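Local coordinates for protein putative monooxygenase (Fusobacterium nucleatum subsp. nucleatum, PDB 3MCS) that probably acts as a monooxygenase, as a member of the antibiotic biosynthesis monooxygenase family with two tandem family regions in one chain, at residues S25-Y30 / S56-I61. Numbering follows the deposited sequence.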
ATOM      1  N   SER A  25       9.359  17.181   0.662  1.00 42.89           N
ATOM      2  CA  SER A  25       9.450  17.923  -0.589  1.00 43.27           C
ATOM      3  C   SER A  25       9.734  17.038  -1.796  1.00 43.24           C
ATOM      4  O   SER A  25       9.054  17.149  -2.832  1.00 43.41           O
ATOM      5  CB  SER A  25      10.572  18.971  -0.490  1.00 43.68           C
ATOM      6  OG  SER A  25      10.058  20.272  -0.472  1.00 45.70           O
ATOM      7  N   ALA A  26      10.757  16.188  -1.657  1.00 41.72           N
ATOM      8  CA  ALA A  26      11.176  15.286  -2.715  1.00 41.37           C
ATOM      9  C   ALA A  26      10.120  14.217  -2.992  1.00 42.14           C
ATOM     10  O   ALA A  26       9.924  13.836  -4.148  1.00 43.70           O
ATOM     11  CB  ALA A  26      12.500  14.653  -2.376  1.00 40.76           C
ATOM     12  N   THR A  27       9.437  13.727  -1.959  1.00 42.06           N
ATOM     13  CA  THR A  27       8.394  12.720  -2.184  1.00 42.41           C
ATOM     14  C   THR A  27       7.176  13.384  -2.832  1.00 42.84           C
ATOM     15  O   THR A  27       6.558  12.803  -3.722  1.00 42.20           O
ATOM     16  CB  THR A  27       7.984  12.009  -0.915  1.00 41.88           C
ATOM     17  OG1 THR A  27       9.148  11.496  -0.290  1.00 38.78           O
ATOM     18  CG2 THR A  27       7.057  10.855  -1.228  1.00 42.19           C
ATOM     19  N   GLU A  28       6.838  14.604  -2.414  1.00 43.66           N
ATOM     20  CA  GLU A  28       5.726  15.319  -3.038  1.00 44.64           C
ATOM     21  C   GLU A  28       5.993  15.519  -4.540  1.00 45.76           C
ATOM     22  O   GLU A  28       5.137  15.195  -5.372  1.00 46.17           O
ATOM     23  CB  GLU A  28       5.461  16.672  -2.365  1.00 44.84           C
ATOM     24  CG  GLU A  28       4.739  16.587  -1.019  1.00 48.19           C
ATOM     25  CD  GLU A  28       4.572  17.942  -0.309  1.00 48.80           C
ATOM     26  OE1 GLU A  28       4.941  19.003  -0.876  1.00 49.95           O
ATOM     27  OE2 GLU A  28       4.070  17.925   0.841  1.00 49.44           O
ATOM     28  N   ASP A  29       7.170  16.054  -4.877  1.00 44.86           N
ATOM     29  CA  ASP A  29       7.536  16.253  -6.271  1.00 45.45           C
ATOM     30  C   ASP A  29       7.446  14.939  -7.048  1.00 45.78           C
ATOM     31  O   ASP A  29       6.909  14.898  -8.145  1.00 46.26           O
ATOM     32  CB  ASP A  29       8.968  16.797  -6.417  1.00 46.69           C
ATOM     33  CG  ASP A  29       9.151  18.194  -5.829  1.00 45.84           C
ATOM     34  OD1 ASP A  29       8.159  18.751  -5.309  1.00 45.77           O
ATOM     35  OD2 ASP A  29      10.309  18.708  -5.888  1.00 41.06           O
ATOM     36  N   TYR A  30       7.959  13.862  -6.471  1.00 46.01           N
ATOM     37  CA  TYR A  30       8.002  12.577  -7.172  1.00 44.45           C
ATOM     38  C   TYR A  30       6.618  12.081  -7.498  1.00 43.81           C
ATOM     39  O   TYR A  30       6.343  11.671  -8.636  1.00 43.69           O
ATOM     40  CB  TYR A  30       8.784  11.570  -6.324  1.00 44.54           C
ATOM     41  CG  TYR A  30       8.776  10.137  -6.784  1.00 41.53           C
ATOM     42  CD1 TYR A  30       9.381   9.766  -7.956  1.00 39.11           C
ATOM     43  CD2 TYR A  30       8.236   9.142  -5.989  1.00 41.15           C
ATOM     44  CE1 TYR A  30       9.389   8.446  -8.364  1.00 41.23           C
ATOM     45  CE2 TYR A  30       8.258   7.819  -6.377  1.00 41.33           C
ATOM     46  CZ  TYR A  30       8.831   7.476  -7.571  1.00 39.62           C
ATOM     47  OH  TYR A  30       8.870   6.160  -7.983  1.00 36.41           O
ATOM     48  N   SER A  56       9.707   5.938   5.771  1.00 43.07           N
ATOM     49  CA  SER A  56       8.934   6.273   4.580  1.00 41.91           C
ATOM     50  C   SER A  56       8.285   5.032   3.958  1.00 41.42           C
ATOM     51  O   SER A  56       8.909   3.986   3.857  1.00 38.85           O
ATOM     52  CB  SER A  56       9.852   6.887   3.532  1.00 41.68           C
ATOM     53  OG  SER A  56       9.226   6.965   2.256  1.00 39.61           O
ATOM     54  N   TYR A  57       7.021   5.127   3.563  1.00 42.93           N
ATOM     55  CA  TYR A  57       6.389   4.042   2.789  1.00 42.92           C
ATOM     56  C   TYR A  57       5.842   4.673   1.549  1.00 41.86           C
ATOM     57  O   TYR A  57       5.264   5.744   1.612  1.00 41.47           O
ATOM     58  CB  TYR A  57       5.224   3.372   3.493  1.00 42.74           C
ATOM     59  CG  TYR A  57       5.575   2.449   4.613  1.00 40.79           C
ATOM     60  CD1 TYR A  57       5.693   2.925   5.921  1.00 42.54           C
ATOM     61  CD2 TYR A  57       5.735   1.088   4.390  1.00 40.73           C
ATOM     62  CE1 TYR A  57       6.004   2.071   6.971  1.00 41.09           C
ATOM     63  CE2 TYR A  57       6.046   0.226   5.435  1.00 44.12           C
ATOM     64  CZ  TYR A  57       6.179   0.725   6.721  1.00 42.20           C
ATOM     65  OH  TYR A  57       6.480  -0.116   7.756  1.00 40.71           O
ATOM     66  N   ILE A  58       6.039   4.016   0.420  1.00 42.22           N
ATOM     67  CA  ILE A  58       5.494   4.484  -0.836  1.00 42.47           C
ATOM     68  C   ILE A  58       4.942   3.247  -1.525  1.00 42.16           C
ATOM     69  O   ILE A  58       5.674   2.314  -1.791  1.00 41.40           O
ATOM     70  CB  ILE A  58       6.549   5.183  -1.731  1.00 41.65           C
ATOM     71  CG1 ILE A  58       7.280   6.286  -0.978  1.00 43.56           C
ATOM     72  CG2 ILE A  58       5.901   5.786  -2.939  1.00 41.01           C
ATOM     73  CD1 ILE A  58       8.309   7.044  -1.835  1.00 39.64           C
ATOM     74  N   VAL A  59       3.632   3.230  -1.729  1.00 42.81           N
ATOM     75  CA  VAL A  59       2.948   2.167  -2.438  1.00 43.21           C
ATOM     76  C   VAL A  59       2.826   2.652  -3.877  1.00 43.59           C
ATOM     77  O   VAL A  59       2.304   3.719  -4.108  1.00 45.31           O
ATOM     78  CB  VAL A  59       1.569   1.907  -1.833  1.00 43.25           C
ATOM     79  CG1 VAL A  59       0.824   0.806  -2.592  1.00 41.72           C
ATOM     80  CG2 VAL A  59       1.723   1.555  -0.369  1.00 39.36           C
ATOM     81  N   GLU A  60       3.343   1.877  -4.824  1.00 44.07           N
ATOM     82  CA  GLU A  60       3.354   2.236  -6.232  1.00 42.29           C
ATOM     83  C   GLU A  60       2.671   1.117  -7.014  1.00 41.16           C
ATOM     84  O   GLU A  60       3.001  -0.045  -6.823  1.00 41.07           O
ATOM     85  CB  GLU A  60       4.791   2.428  -6.733  1.00 41.51           C
ATOM     86  CG  GLU A  60       5.600   3.567  -6.068  1.00 41.84           C
ATOM     87  CD  GLU A  60       7.024   3.814  -6.710  1.00 41.24           C
ATOM     88  OE1 GLU A  60       7.447   3.178  -7.690  1.00 38.60           O
ATOM     89  OE2 GLU A  60       7.752   4.677  -6.232  1.00 42.55           O
ATOM     90  N   ILE A  61       1.722   1.472  -7.891  1.00 41.36           N
ATOM     91  CA  ILE A  61       0.977   0.479  -8.678  1.00 40.74           C
ATOM     92  C   ILE A  61       0.880   0.875 -10.130  1.00 40.26           C
ATOM     93  O   ILE A  61       0.508   2.003 -10.468  1.00 39.70           O
ATOM     94  CB  ILE A  61      -0.419   0.179  -8.068  1.00 40.97           C
ATOM     95  CG1 ILE A  61      -1.076  -1.011  -8.789  1.00 41.82           C
ATOM     96  CG2 ILE A  61      -1.282   1.430  -8.052  1.00 36.75           C
ATOM     97  CD1 ILE A  61      -2.335  -1.528  -8.078  1.00 40.50           C
TER
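In the first of the chain's two antibiotic biosynthesis monooxygenase family regions, whose relatives form dimeric alpha/beta barrels, helix 20-37 packs on the antiparallel sheet, and here Tyr30 and Thr27 meet Glu60 and Ile58 of strand 55-62. The tyrosine makes the polar link: its OH donates to Glu60 OE2, with 2.6 Å between the two oxygens. That oxygen lies at the edge of the ring, in its plane, and also comes near CE2 of the same tyrosine, whereas the hydroxyl reaches it from above the carboxylate, 40° out of plane. The ring and carboxylate planes are 44° apart, and the two side chains cross at about a right angle. A chi1 of 172° sets CG of Tyr30 opposite the backbone N and carries the ring out from the helix to the strand; Glu60, extended beyond CG, brings its acid group up to the phenol. The pair is buried, but both ends have further partners: Tyr30 OH is also hydrogen-bonded to His71 NE2, and Glu60 OE1 to the hydroxyl of Tyr62, so the acid is held at both oxygens. One helical turn before Tyr30, the contact is apolar and light. Thr27 CG2 meets Ile58 CD1 tip to tip at 4.1 Å, while Thr27 OG1 turns back to its own helix and bonds to Tyr23 O. Phe80 of helix 75-87 packs on Thr27 and Ile58 and stacks on the Tyr30 ring, and strand 55-62 runs between strands 7-15 and 41-49, the latter also touched by Thr27 and Tyr30.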